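Cytochrome P450 (Zobellia galactanivorans, PDB 6G5O) belongs to the cytochrome P450 family and binds protoporphyrin IX containing iron within a mainly helical single-chain fold. Local coordinates at residues 35-40 and 279-284; 85-90 and 193-198; 181-184 and 189-192; 231-236 and 345-350; 240-245 and 311-316. All coordinates share one frame; numbering follows the deposited sequence.

Interaction 1: 35-40 and 279-284; sequences HKDVRK and HVCEHA
The flat carboxylate of D37 reaches from helix 35-43 to the turn of the hairpin 278-285 and divides its two oxygens between neighbouring residues there. OD2 of D37 approaches SG of C281 at 3.5 Å, while OD1 of D37 rests against the CG1 methyl of V280 at 4.1 Å. The D37 chi1 of -70°, with CG anti to the carbonyl carbon, swings the group off the helix toward the turn. The side chains of D37 and V280 run past one another in opposite senses.

C281 owes its position to a type I' turn from V280 to H283, the tight two-residue link suited to a beta hairpin. V280 N bonds to H283 O at 3.0 Å, and H283 N returns the bond to V280 O at 3.1 Å. The ring of H283 stacks on Y19, and the C281 side chain also touches R34.

An acid suits D37, in the first turn of its helix, because the helix start probably favours negative charge. Across the contact, however, it meets a methyl and a sulfur rather than a cation or a strong donor. The chemistry therefore implies a light surface touch of 92 Å², held by van der Waals contact rather than by charge pairing.

Interaction 2: 85-90 and 193-198; sequences AIVEPW and SVLLNS
Three side chains of helix 79-92, I86, V87 and W90, meet three from residues 194-198, each making one main touch. The CG2 methyl of I86 presses on CB of S198 at 3.6 Å. One helical turn further on, CZ3 of W90 meets CG2 of V194 at 3.7 Å; the methyl reaches the far six-membered part of the indole obliquely. Between these two, CG1 of V87 touches CD2 of L195 at 3.8 Å, deeper in the protein.

These groups are placed by their torsions and by a second shell. The indole of W90 is carried out toward V194 by a first torsion of -173°, which sets CG opposite the backbone N. R93 makes a cation-pi contact with this ring, and W90 NE1 gives a weak hydrogen bond to L138 O. S198 turns its OG back to V194 O, tilted 32° out of the carbonyl plane; the modelled length is shorter than usual and its exact value doubtful. Serine can tie off a carbonyl of the last turn here, where the chain leaves the helix. L195 is backed by V210, V213 and M214 of helix 207-220, so a branched apolar side chain fills the layer between two helices.

In P450 nomenclature, helix 79-92 probably corresponds to the C helix, and the V87 side chain lies about 7 Å from the haem. Because methyl, methylene and indole carbons make the whole junction, shape rather than bonding direction holds residues 193-198 against this haem-flanking helix.

Interaction 3: 181-184 and 189-192; sequences DRAS and DDMY
Apolar contact comes first: CB of A183, near the end of helix 169-185, meets CB of Y192 at 3.7 Å. Alanine suits the spot because a lone methyl lets the start of helix 191-196 come close, with the CA atoms of A183 and Y192 6.3 Å apart. Beyond CB the tyrosine leaves the contact: its chi1 of -57° puts CG anti to the carbonyl carbon, and the ring then lies against Y175, I176, Q179 and I180, with M214 and F218 of helix 207-220 also touching it.

The two helices follow each other through a short connection and are probably the G and H helices of the P450 fold; D190 is the N-cap of the second.

Polar bonds centre on D190 at the cap. D190 OD1 accepts from the backbone N of S193 and also pairs with S193 OG, so one carboxylate oxygen is held by main chain and side chain together. The same oxygen, D190 OD1, comes within 4.3 Å of A183 CB. A short acid suits an N-cap, as it can reach the amides of the first turn. D190 CG lies at the edge of the Y192 ring, in its plane, where the slightly positive ring hydrogens would probably welcome the carboxylate.

Interaction 4: 231-236 and 345-350; sequences NSIAYL and QTLAQK
Beside the meeting of L347 with I233 and L236, Q345 NE2 is gripped by two acceptors, T253 OG1 and L246 O, which tie helix 333-350 to its surroundings two residues before the leucine. Glutamine suits the place because its amide nitrogen can serve both. The oxygen of the same amide, Q345 OE1, receives Q349 NE2 at 2.7 Å, a weak bond because the N-H points poorly, at 121°.

The apolar contact turns on one methyl. CD1 of L347 touches CG1 of I233 at 3.9 Å and CD1 of L236 at 4.0 Å, so a single leucine tip serves two residues spaced i, i+3 on helix 223-238. L347 and I233 cross at about a right angle, the leucine methyl landing on the methylene of the isoleucine, whereas L236 crosses the leucine at a slant, CD1 against CD1. With its chi1 of -64°, L347 holds CG beside the backbone N and extends the isobutyl group to the opposite helix. V111 of helix 97-117 also packs on L347, and L236 leans on A242 and L246 of helix 240-248.

Hydroxyls close by are satisfied within their own helices: S232 OG bonds to A228 O, and T346 OG1 to I342 O. Helices 223-238 and 333-350 probably correspond to the later part of the long central helix and to the L helix, members of the conserved P450 core with helix 97-117. The three touching residues are buried, and dispersion and the exclusion of water, rather than polar bonds, hold the two helices here.

Interaction 5: 240-245 and 311-316; sequences PEALER and IVLDRK
R245 carries the polar half of this contact along its length. Its CB lies 4.2 Å from CD2 of L313, so the foot of the side chain shares in the apolar packing. Further out the chain bends at chi3, 73°, turning the guanidinium toward D314. NE forms a salt bridge with E249, its strongest partner, while the outer nitrogens serve the loop. NH2 of R245 donates to OD2 of D314 at 3.1 Å, with an N-H...O angle of 155°, and NH1 of R245 adds a weak bond to the same OD2 at 3.3 Å. OD2 lies in the guanidinium plane, at its edge, but is itself approached from above the carboxylate plane, and the two planes stand 83° apart. The arginine thus probably balances two acids with one charge.

Nearer the helix backbone, CB of A242 touches CD2 of L313 at 3.8 Å; the small alanine leaves room for the leucine to lie close to the helix. L313 and D314 are the central residues of a type I turn from V312 to R315, which sends both side chains toward helix 240-248. R315 pairs with E259 and lies close to R262, as in the E-R-R triad of P450s. The loop 311-316 therefore sits among helices, with A242 and R245 of helix 240-248, Y235 of helix 223-238 and A256 of helix 253-264 all packing against L313.

The five contacts form two close pairs and one outlier. Interactions 2 and 3, centres 11 Å apart, share helix 191-196 and touch where the indole of W90 meets M191. Interactions 4 and 5 are likewise 11 Å apart, on the consecutive helices 223-238 and 240-248, with Y235 reaching A242 and I311. The pairs are remote: centres of interactions 2 and 4 lie 34 Å apart. Along the chain, interaction 3 falls within the span of interaction 2, and interaction 5 within that of interaction 4. Interaction 1, at least 33 Å from the other centres, begins before them all and alternates with 4 and 5, so sequence-distant parts interlock in one P450 fold.

Interaction 1: 35-40 and 279-284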
# COMPACT_ATOMS: atom_id res chain seq x y z
N HIS A 35 9.81 -7.03 14.83
CA HIS A 35 10.31 -5.73 14.35
C HIS A 35 11.83 -5.68 14.04
O HIS A 35 12.24 -5.27 12.95
CB HIS A 35 9.92 -4.64 15.34
CG HIS A 35 10.05 -3.24 14.81
ND1 HIS A 35 11.19 -2.47 15.00
CD2 HIS A 35 9.15 -2.43 14.19
CE1 HIS A 35 10.99 -1.27 14.48
NE2 HIS A 35 9.77 -1.22 13.98
N LYS A 36 12.65 -6.08 15.02
CA LYS A 36 14.13 -5.98 14.93
C LYS A 36 14.67 -6.84 13.77
O LYS A 36 15.59 -6.42 13.06
CB LYS A 36 14.76 -6.43 16.27
CG LYS A 36 16.24 -6.07 16.49
N ASP A 37 14.07 -8.00 13.56
CA ASP A 37 14.52 -8.93 12.54
C ASP A 37 14.06 -8.51 11.16
O ASP A 37 14.76 -8.72 10.15
CB ASP A 37 13.97 -10.35 12.80
CG ASP A 37 14.60 -11.03 14.03
OD1 ASP A 37 15.85 -11.08 14.13
OD2 ASP A 37 13.83 -11.52 14.89
N VAL A 38 12.84 -7.95 11.11
CA VAL A 38 12.30 -7.42 9.86
C VAL A 38 13.13 -6.24 9.36
O VAL A 38 13.44 -6.16 8.19
CB VAL A 38 10.82 -7.05 10.01
CG1 VAL A 38 10.38 -6.14 8.88
CG2 VAL A 38 9.97 -8.32 10.04
N ARG A 39 13.49 -5.35 10.26
CA ARG A 39 14.39 -4.26 9.89
C ARG A 39 15.77 -4.77 9.44
O ARG A 39 16.22 -4.40 8.38
CB ARG A 39 14.56 -3.27 11.03
CG ARG A 39 13.39 -2.32 11.14
CD ARG A 39 13.18 -1.64 12.49
NE ARG A 39 13.92 -0.40 12.81
CZ ARG A 39 13.44 0.85 12.83
NH1 ARG A 39 14.22 1.86 13.17
NH2 ARG A 39 12.18 1.14 12.47
N LYS A 40 16.42 -5.61 10.22
CA LYS A 40 17.79 -6.09 9.87
C LYS A 40 17.76 -6.82 8.53
O LYS A 40 18.59 -6.59 7.69
CB LYS A 40 18.41 -6.99 10.98
CG LYS A 40 18.89 -6.23 12.22
N HIS A 279 20.84 -18.17 9.45
CA HIS A 279 19.80 -18.37 10.47
C HIS A 279 19.11 -17.04 10.82
O HIS A 279 19.70 -15.96 10.71
CB HIS A 279 20.40 -18.96 11.77
CG HIS A 279 21.31 -20.13 11.55
ND1 HIS A 279 20.88 -21.44 11.65
CD2 HIS A 279 22.62 -20.18 11.22
CE1 HIS A 279 21.89 -22.24 11.38
NE2 HIS A 279 22.96 -21.50 11.13
N VAL A 280 17.85 -17.13 11.24
CA VAL A 280 17.12 -16.00 11.80
C VAL A 280 16.30 -16.54 12.98
O VAL A 280 15.55 -17.51 12.82
CB VAL A 280 16.14 -15.36 10.80
CG1 VAL A 280 15.72 -13.97 11.27
CG2 VAL A 280 16.75 -15.28 9.41
N CYS A 281 16.45 -15.90 14.14
CA CYS A 281 15.90 -16.42 15.39
C CYS A 281 16.42 -17.83 15.70
O CYS A 281 15.62 -18.67 16.16
CB CYS A 281 14.37 -16.45 15.34
SG CYS A 281 13.60 -14.98 14.66
N GLU A 282 17.70 -18.11 15.41
CA GLU A 282 18.28 -19.45 15.61
C GLU A 282 17.59 -20.58 14.80
O GLU A 282 17.73 -21.77 15.13
CB GLU A 282 18.32 -19.82 17.11
CG GLU A 282 19.58 -19.41 17.85
CD GLU A 282 19.73 -17.92 18.05
OE1 GLU A 282 20.73 -17.51 18.69
OE2 GLU A 282 18.87 -17.15 17.56
N HIS A 283 16.84 -20.21 13.76
CA HIS A 283 16.16 -21.17 12.87
C HIS A 283 16.85 -21.09 11.51
O HIS A 283 17.13 -20.00 11.01
CB HIS A 283 14.67 -20.85 12.73
CG HIS A 283 13.96 -21.73 11.74
ND1 HIS A 283 13.60 -21.29 10.49
CD2 HIS A 283 13.56 -23.02 11.82
CE1 HIS A 283 13.00 -22.28 9.84
NE2 HIS A 283 12.96 -23.33 10.63
N ALA A 284 17.14 -22.25 10.93
CA ALA A 284 18.00 -22.30 9.76
C ALA A 284 17.14 -22.01 8.54
O ALA A 284 15.96 -22.42 8.49
CB ALA A 284 18.67 -23.66 9.66

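Interaction 2: 85-90 and 193-198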
# COMPACT_ATOMS: atom_id res chain seq x y z
N ALA A 85 16.49 6.97 -8.33
CA ALA A 85 16.77 8.43 -8.49
C ALA A 85 16.07 9.01 -9.70
O ALA A 85 15.68 10.18 -9.69
CB ALA A 85 18.27 8.72 -8.59
N ILE A 86 15.87 8.20 -10.74
CA ILE A 86 15.06 8.62 -11.87
C ILE A 86 13.60 8.90 -11.51
O ILE A 86 13.06 9.90 -11.91
CB ILE A 86 15.03 7.58 -13.00
CG1 ILE A 86 16.37 7.48 -13.70
CG2 ILE A 86 13.98 7.96 -14.04
CD1 ILE A 86 16.56 6.15 -14.41
N VAL A 87 12.96 8.00 -10.79
CA VAL A 87 11.51 8.11 -10.57
C VAL A 87 11.13 8.86 -9.27
O VAL A 87 9.99 9.21 -9.09
CB VAL A 87 10.85 6.71 -10.57
CG1 VAL A 87 11.10 6.02 -11.94
CG2 VAL A 87 11.36 5.85 -9.43
N GLU A 88 12.08 9.09 -8.37
CA GLU A 88 11.71 9.62 -7.08
C GLU A 88 11.14 11.05 -7.13
O GLU A 88 10.23 11.34 -6.35
CB GLU A 88 12.83 9.52 -6.05
CG GLU A 88 12.26 9.58 -4.62
CD GLU A 88 13.16 9.02 -3.54
OE1 GLU A 88 14.22 8.41 -3.84
OE2 GLU A 88 12.78 9.24 -2.37
N PRO A 89 11.68 11.94 -7.98
CA PRO A 89 11.06 13.26 -8.01
C PRO A 89 9.63 13.24 -8.53
O PRO A 89 8.81 14.02 -8.04
CB PRO A 89 11.98 14.08 -8.92
CG PRO A 89 13.32 13.35 -8.91
CD PRO A 89 12.97 11.89 -8.70
N TRP A 90 9.32 12.33 -9.45
CA TRP A 90 7.96 12.19 -9.94
C TRP A 90 7.01 11.87 -8.77
O TRP A 90 5.97 12.50 -8.62
CB TRP A 90 7.84 11.16 -11.05
CG TRP A 90 6.50 11.15 -11.65
CD1 TRP A 90 5.48 10.25 -11.41
CD2 TRP A 90 5.98 12.11 -12.57
NE1 TRP A 90 4.36 10.59 -12.15
CE2 TRP A 90 4.64 11.73 -12.86
CE3 TRP A 90 6.51 13.24 -13.19
CZ2 TRP A 90 3.84 12.44 -13.73
CZ3 TRP A 90 5.71 13.95 -14.06
CH2 TRP A 90 4.39 13.55 -14.32
N SER A 193 5.13 9.36 -20.70
CA SER A 193 5.96 10.23 -21.54
C SER A 193 7.21 10.67 -20.85
O SER A 193 8.28 10.64 -21.44
CB SER A 193 5.16 11.45 -21.98
OG SER A 193 4.14 11.03 -22.86
N VAL A 194 7.07 11.09 -19.60
CA VAL A 194 8.20 11.45 -18.79
C VAL A 194 9.19 10.28 -18.61
O VAL A 194 10.38 10.51 -18.61
CB VAL A 194 7.78 11.92 -17.38
CG1 VAL A 194 9.00 12.17 -16.51
CG2 VAL A 194 6.96 13.21 -17.49
N LEU A 195 8.70 9.08 -18.36
CA LEU A 195 9.58 7.94 -18.18
C LEU A 195 10.35 7.61 -19.47
O LEU A 195 11.57 7.43 -19.41
CB LEU A 195 8.82 6.72 -17.66
CG LEU A 195 8.30 6.82 -16.21
CD1 LEU A 195 7.54 5.57 -15.86
CD2 LEU A 195 9.44 6.99 -15.22
N LEU A 196 9.66 7.65 -20.61
CA LEU A 196 10.28 7.38 -21.91
C LEU A 196 11.37 8.37 -22.28
O LEU A 196 12.28 8.04 -23.01
CB LEU A 196 9.24 7.33 -23.04
CG LEU A 196 8.33 6.11 -22.97
CD1 LEU A 196 7.04 6.35 -23.75
CD2 LEU A 196 9.07 4.88 -23.48
N ASN A 197 11.27 9.58 -21.75
CA ASN A 197 12.29 10.60 -21.92
C ASN A 197 13.32 10.65 -20.78
O ASN A 197 14.21 11.45 -20.84
CB ASN A 197 11.57 11.96 -22.05
CG ASN A 197 12.43 13.02 -22.67
OD1 ASN A 197 13.05 12.81 -23.72
ND2 ASN A 197 12.43 14.19 -22.04
N SER A 198 13.21 9.83 -19.75
CA SER A 198 14.19 9.85 -18.67
C SER A 198 15.41 8.98 -18.99
O SER A 198 15.35 8.10 -19.84
CB SER A 198 13.57 9.34 -17.37
OG SER A 198 12.37 9.99 -17.13

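Interaction 3: 181-184 and 189-192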
# COMPACT_ATOMS: atom_id res chain seq x y z
N ASP A 181 2.75 2.74 -25.94
CA ASP A 181 2.72 2.96 -27.40
C ASP A 181 2.12 4.31 -27.79
O ASP A 181 2.73 5.00 -28.62
CB ASP A 181 1.99 1.81 -28.15
CG ASP A 181 2.81 0.49 -28.16
OD1 ASP A 181 4.05 0.53 -27.96
OD2 ASP A 181 2.20 -0.60 -28.36
N ARG A 182 0.98 4.69 -27.20
CA ARG A 182 0.40 6.02 -27.42
C ARG A 182 1.39 7.11 -27.09
O ARG A 182 1.50 8.08 -27.82
CB ARG A 182 -0.86 6.28 -26.58
CG ARG A 182 -2.03 5.36 -26.92
CD ARG A 182 -2.84 5.83 -28.11
NE ARG A 182 -4.07 6.50 -27.65
CZ ARG A 182 -5.12 5.89 -27.11
NH1 ARG A 182 -5.13 4.57 -26.94
NH2 ARG A 182 -6.18 6.60 -26.72
N ALA A 183 2.08 6.99 -25.95
CA ALA A 183 3.00 8.04 -25.52
C ALA A 183 4.29 8.07 -26.35
O ALA A 183 4.86 9.14 -26.45
CB ALA A 183 3.30 7.93 -24.02
N SER A 184 4.75 6.95 -26.92
CA SER A 184 5.92 7.00 -27.86
C SER A 184 5.55 7.73 -29.13
O SER A 184 6.37 8.48 -29.62
CB SER A 184 6.53 5.64 -28.27
OG SER A 184 6.07 4.61 -27.44
N ASP A 189 2.81 15.02 -21.27
CA ASP A 189 3.20 15.41 -19.91
C ASP A 189 2.91 14.34 -18.87
O ASP A 189 3.20 14.55 -17.69
CB ASP A 189 2.42 16.67 -19.50
CG ASP A 189 3.05 17.94 -20.03
OD1 ASP A 189 3.81 17.89 -21.03
OD2 ASP A 189 2.80 19.00 -19.41
N ASP A 190 2.31 13.23 -19.29
CA ASP A 190 1.89 12.16 -18.41
C ASP A 190 3.08 11.29 -18.01
O ASP A 190 4.15 11.42 -18.61
CB ASP A 190 0.75 11.35 -19.06
CG ASP A 190 1.19 10.53 -20.30
OD1 ASP A 190 2.37 10.60 -20.72
OD2 ASP A 190 0.33 9.78 -20.81
N MET A 191 2.91 10.45 -17.00
CA MET A 191 4.03 9.70 -16.45
C MET A 191 4.76 8.82 -17.50
O MET A 191 5.99 8.68 -17.47
CB MET A 191 3.55 8.84 -15.27
CG MET A 191 4.63 8.27 -14.37
SD MET A 191 3.89 7.25 -13.06
CE MET A 191 5.36 6.59 -12.26
N TYR A 192 3.98 8.21 -18.39
CA TYR A 192 4.51 7.38 -19.49
C TYR A 192 5.52 8.16 -20.32
O TYR A 192 6.65 7.70 -20.57
CB TYR A 192 3.38 6.96 -20.40
CG TYR A 192 2.27 6.19 -19.71
CD1 TYR A 192 2.39 4.83 -19.47
CD2 TYR A 192 1.08 6.83 -19.35
CE1 TYR A 192 1.39 4.14 -18.86
CE2 TYR A 192 0.05 6.15 -18.73
CZ TYR A 192 0.21 4.81 -18.48
OH TYR A 192 -0.81 4.11 -17.90

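Interaction 4: 231-236 and 345-350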
# COMPACT_ATOMS: atom_id res chain seq x y z
N ASN A 231 -10.70 1.10 5.88
CA ASN A 231 -10.42 0.83 7.29
C ASN A 231 -10.48 2.09 8.16
O ASN A 231 -10.92 2.02 9.32
CB ASN A 231 -9.11 0.08 7.46
CG ASN A 231 -9.18 -1.36 6.93
OD1 ASN A 231 -10.26 -1.85 6.64
ND2 ASN A 231 -8.02 -2.02 6.77
N SER A 232 -10.07 3.23 7.60
CA SER A 232 -10.11 4.49 8.32
C SER A 232 -11.53 4.95 8.63
O SER A 232 -11.81 5.52 9.70
CB SER A 232 -9.38 5.57 7.54
OG SER A 232 -8.02 5.18 7.39
N ILE A 233 -12.43 4.76 7.67
CA ILE A 233 -13.80 5.21 7.84
C ILE A 233 -14.50 4.30 8.86
O ILE A 233 -15.18 4.78 9.78
CB ILE A 233 -14.54 5.24 6.49
CG1 ILE A 233 -13.94 6.35 5.61
CG2 ILE A 233 -16.02 5.50 6.69
CD1 ILE A 233 -14.20 6.09 4.13
N ALA A 234 -14.30 3.00 8.71
CA ALA A 234 -14.78 2.06 9.71
C ALA A 234 -14.37 2.48 11.12
O ALA A 234 -15.23 2.59 12.04
CB ALA A 234 -14.24 0.68 9.43
N TYR A 235 -13.06 2.69 11.31
CA TYR A 235 -12.56 3.09 12.62
C TYR A 235 -13.23 4.36 13.16
O TYR A 235 -13.53 4.43 14.34
CB TYR A 235 -11.04 3.31 12.58
CG TYR A 235 -10.51 4.05 13.79
CD1 TYR A 235 -10.24 3.39 14.99
CD2 TYR A 235 -10.29 5.40 13.72
CE1 TYR A 235 -9.75 4.07 16.08
CE2 TYR A 235 -9.81 6.09 14.81
CZ TYR A 235 -9.55 5.42 15.98
OH TYR A 235 -9.08 6.14 17.02
N LEU A 236 -13.39 5.36 12.32
CA LEU A 236 -13.96 6.62 12.76
C LEU A 236 -15.44 6.45 13.08
O LEU A 236 -15.99 7.22 13.85
CB LEU A 236 -13.77 7.72 11.70
CG LEU A 236 -12.37 8.31 11.58
CD1 LEU A 236 -12.30 9.23 10.37
CD2 LEU A 236 -11.94 9.07 12.83
N GLN A 345 -9.43 14.91 7.49
CA GLN A 345 -9.81 16.29 7.75
C GLN A 345 -11.15 16.61 7.08
O GLN A 345 -11.99 17.24 7.71
CB GLN A 345 -8.70 17.30 7.34
CG GLN A 345 -7.71 17.69 8.44
CD GLN A 345 -8.42 17.93 9.80
OE1 GLN A 345 -9.30 18.80 9.87
NE2 GLN A 345 -8.08 17.13 10.85
N THR A 346 -11.37 16.14 5.84
CA THR A 346 -12.64 16.36 5.18
C THR A 346 -13.80 15.70 5.95
O THR A 346 -14.83 16.33 6.15
CB THR A 346 -12.60 15.90 3.73
OG1 THR A 346 -11.51 16.56 3.08
CG2 THR A 346 -13.92 16.24 2.98
N LEU A 347 -13.62 14.46 6.38
CA LEU A 347 -14.63 13.79 7.20
C LEU A 347 -14.88 14.50 8.54
O LEU A 347 -16.02 14.61 9.00
CB LEU A 347 -14.25 12.35 7.46
CG LEU A 347 -14.15 11.41 6.24
CD1 LEU A 347 -13.53 10.08 6.65
CD2 LEU A 347 -15.53 11.18 5.64
N ALA A 348 -13.82 14.98 9.18
CA ALA A 348 -13.97 15.66 10.46
C ALA A 348 -14.71 17.01 10.36
O ALA A 348 -15.38 17.42 11.31
CB ALA A 348 -12.61 15.86 11.11
N GLN A 349 -14.55 17.70 9.23
CA GLN A 349 -15.18 19.00 9.05
C GLN A 349 -16.62 18.93 8.45
O GLN A 349 -17.30 19.94 8.43
CB GLN A 349 -14.29 19.90 8.19
CG GLN A 349 -13.07 20.43 8.91
CD GLN A 349 -11.93 20.77 7.94
OE1 GLN A 349 -12.17 21.09 6.76
NE2 GLN A 349 -10.68 20.66 8.42
N LYS A 350 -17.05 17.76 7.98
CA LYS A 350 -18.34 17.60 7.27
C LYS A 350 -19.27 16.52 7.82
O LYS A 350 -20.47 16.56 7.56
CB LYS A 350 -18.06 17.28 5.78
CG LYS A 350 -17.67 18.48 4.93
CD LYS A 350 -16.86 18.04 3.73
CE LYS A 350 -16.96 18.98 2.54
NZ LYS A 350 -16.86 20.42 2.87

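Interaction 5: 240-245 and 311-316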
# COMPACT_ATOMS: atom_id res chain seq x y z
N PRO A 240 -16.30 7.97 17.81
CA PRO A 240 -16.70 9.39 17.75
C PRO A 240 -15.71 10.35 18.43
O PRO A 240 -15.52 11.48 17.96
CB PRO A 240 -18.05 9.43 18.52
CG PRO A 240 -18.52 8.03 18.59
CD PRO A 240 -17.35 7.11 18.37
N GLU A 241 -15.12 9.91 19.54
CA GLU A 241 -14.13 10.74 20.26
C GLU A 241 -12.91 11.08 19.35
O GLU A 241 -12.39 12.22 19.40
CB GLU A 241 -13.71 10.06 21.59
N ALA A 242 -12.48 10.11 18.52
CA ALA A 242 -11.41 10.34 17.54
C ALA A 242 -11.82 11.36 16.50
O ALA A 242 -11.04 12.24 16.13
CB ALA A 242 -11.00 9.05 16.84
N LEU A 243 -13.04 11.21 16.02
CA LEU A 243 -13.55 12.11 15.00
C LEU A 243 -13.54 13.57 15.53
O LEU A 243 -13.09 14.49 14.82
CB LEU A 243 -14.97 11.67 14.56
CG LEU A 243 -15.64 12.56 13.49
CD1 LEU A 243 -14.85 12.46 12.18
CD2 LEU A 243 -17.09 12.16 13.29
N GLU A 244 -13.99 13.76 16.77
CA GLU A 244 -14.01 15.09 17.43
C GLU A 244 -12.57 15.60 17.66
O GLU A 244 -12.28 16.77 17.42
CB GLU A 244 -14.84 15.04 18.76
CG GLU A 244 -15.48 16.37 19.18
N ARG A 245 -11.66 14.74 18.12
CA ARG A 245 -10.26 15.16 18.28
C ARG A 245 -9.65 15.69 16.98
O ARG A 245 -8.97 16.73 17.00
CB ARG A 245 -9.39 14.04 18.83
CG ARG A 245 -9.51 13.85 20.34
CD ARG A 245 -8.30 13.12 20.88
NE ARG A 245 -7.12 13.98 20.88
CZ ARG A 245 -5.86 13.57 21.08
NH1 ARG A 245 -5.59 12.29 21.25
NH2 ARG A 245 -4.84 14.44 21.06
N ILE A 311 -5.27 1.88 18.43
CA ILE A 311 -4.90 3.06 17.72
C ILE A 311 -4.73 4.19 18.74
O ILE A 311 -5.72 4.63 19.34
CB ILE A 311 -5.94 3.37 16.63
CG1 ILE A 311 -5.66 2.42 15.43
CG2 ILE A 311 -5.87 4.84 16.19
CD1 ILE A 311 -6.64 2.52 14.28
N VAL A 312 -3.49 4.62 18.93
CA VAL A 312 -3.18 5.81 19.71
C VAL A 312 -3.03 6.96 18.73
O VAL A 312 -1.98 7.12 18.06
CB VAL A 312 -1.86 5.65 20.51
CG1 VAL A 312 -1.48 6.95 21.23
CG2 VAL A 312 -1.96 4.50 21.49
N LEU A 313 -4.07 7.78 18.67
CA LEU A 313 -4.29 8.71 17.58
C LEU A 313 -3.18 9.72 17.38
O LEU A 313 -2.95 10.16 16.26
CB LEU A 313 -5.63 9.44 17.81
CG LEU A 313 -6.30 10.04 16.58
CD1 LEU A 313 -6.60 8.96 15.55
CD2 LEU A 313 -7.61 10.70 16.96
N ASP A 314 -2.51 10.09 18.45
CA ASP A 314 -1.46 11.12 18.36
C ASP A 314 -0.06 10.56 18.63
O ASP A 314 0.83 11.29 19.04
CB ASP A 314 -1.79 12.28 19.33
CG ASP A 314 -1.95 11.79 20.82
OD1 ASP A 314 -1.70 10.59 21.13
OD2 ASP A 314 -2.35 12.62 21.69
N ARG A 315 0.14 9.27 18.41
CA ARG A 315 1.41 8.63 18.77
C ARG A 315 2.58 9.39 18.14
O ARG A 315 2.64 9.50 16.92
CB ARG A 315 1.40 7.16 18.28
CG ARG A 315 2.56 6.30 18.73
CD ARG A 315 2.56 4.92 18.04
NE ARG A 315 1.38 4.09 18.38
CZ ARG A 315 1.30 3.27 19.42
NH1 ARG A 315 2.28 3.16 20.28
NH2 ARG A 315 0.19 2.57 19.62
N LYS A 316 3.50 9.92 18.96
CA LYS A 316 4.73 10.58 18.47
C LYS A 316 5.83 9.57 18.17
O LYS A 316 6.60 9.72 17.19
CB LYS A 316 5.29 11.61 19.47
CG LYS A 316 4.30 12.71 19.83
CD LYS A 316 4.84 13.77 20.78
CE LYS A 316 5.77 14.74 20.06
NZ LYS A 316 6.07 15.96 20.89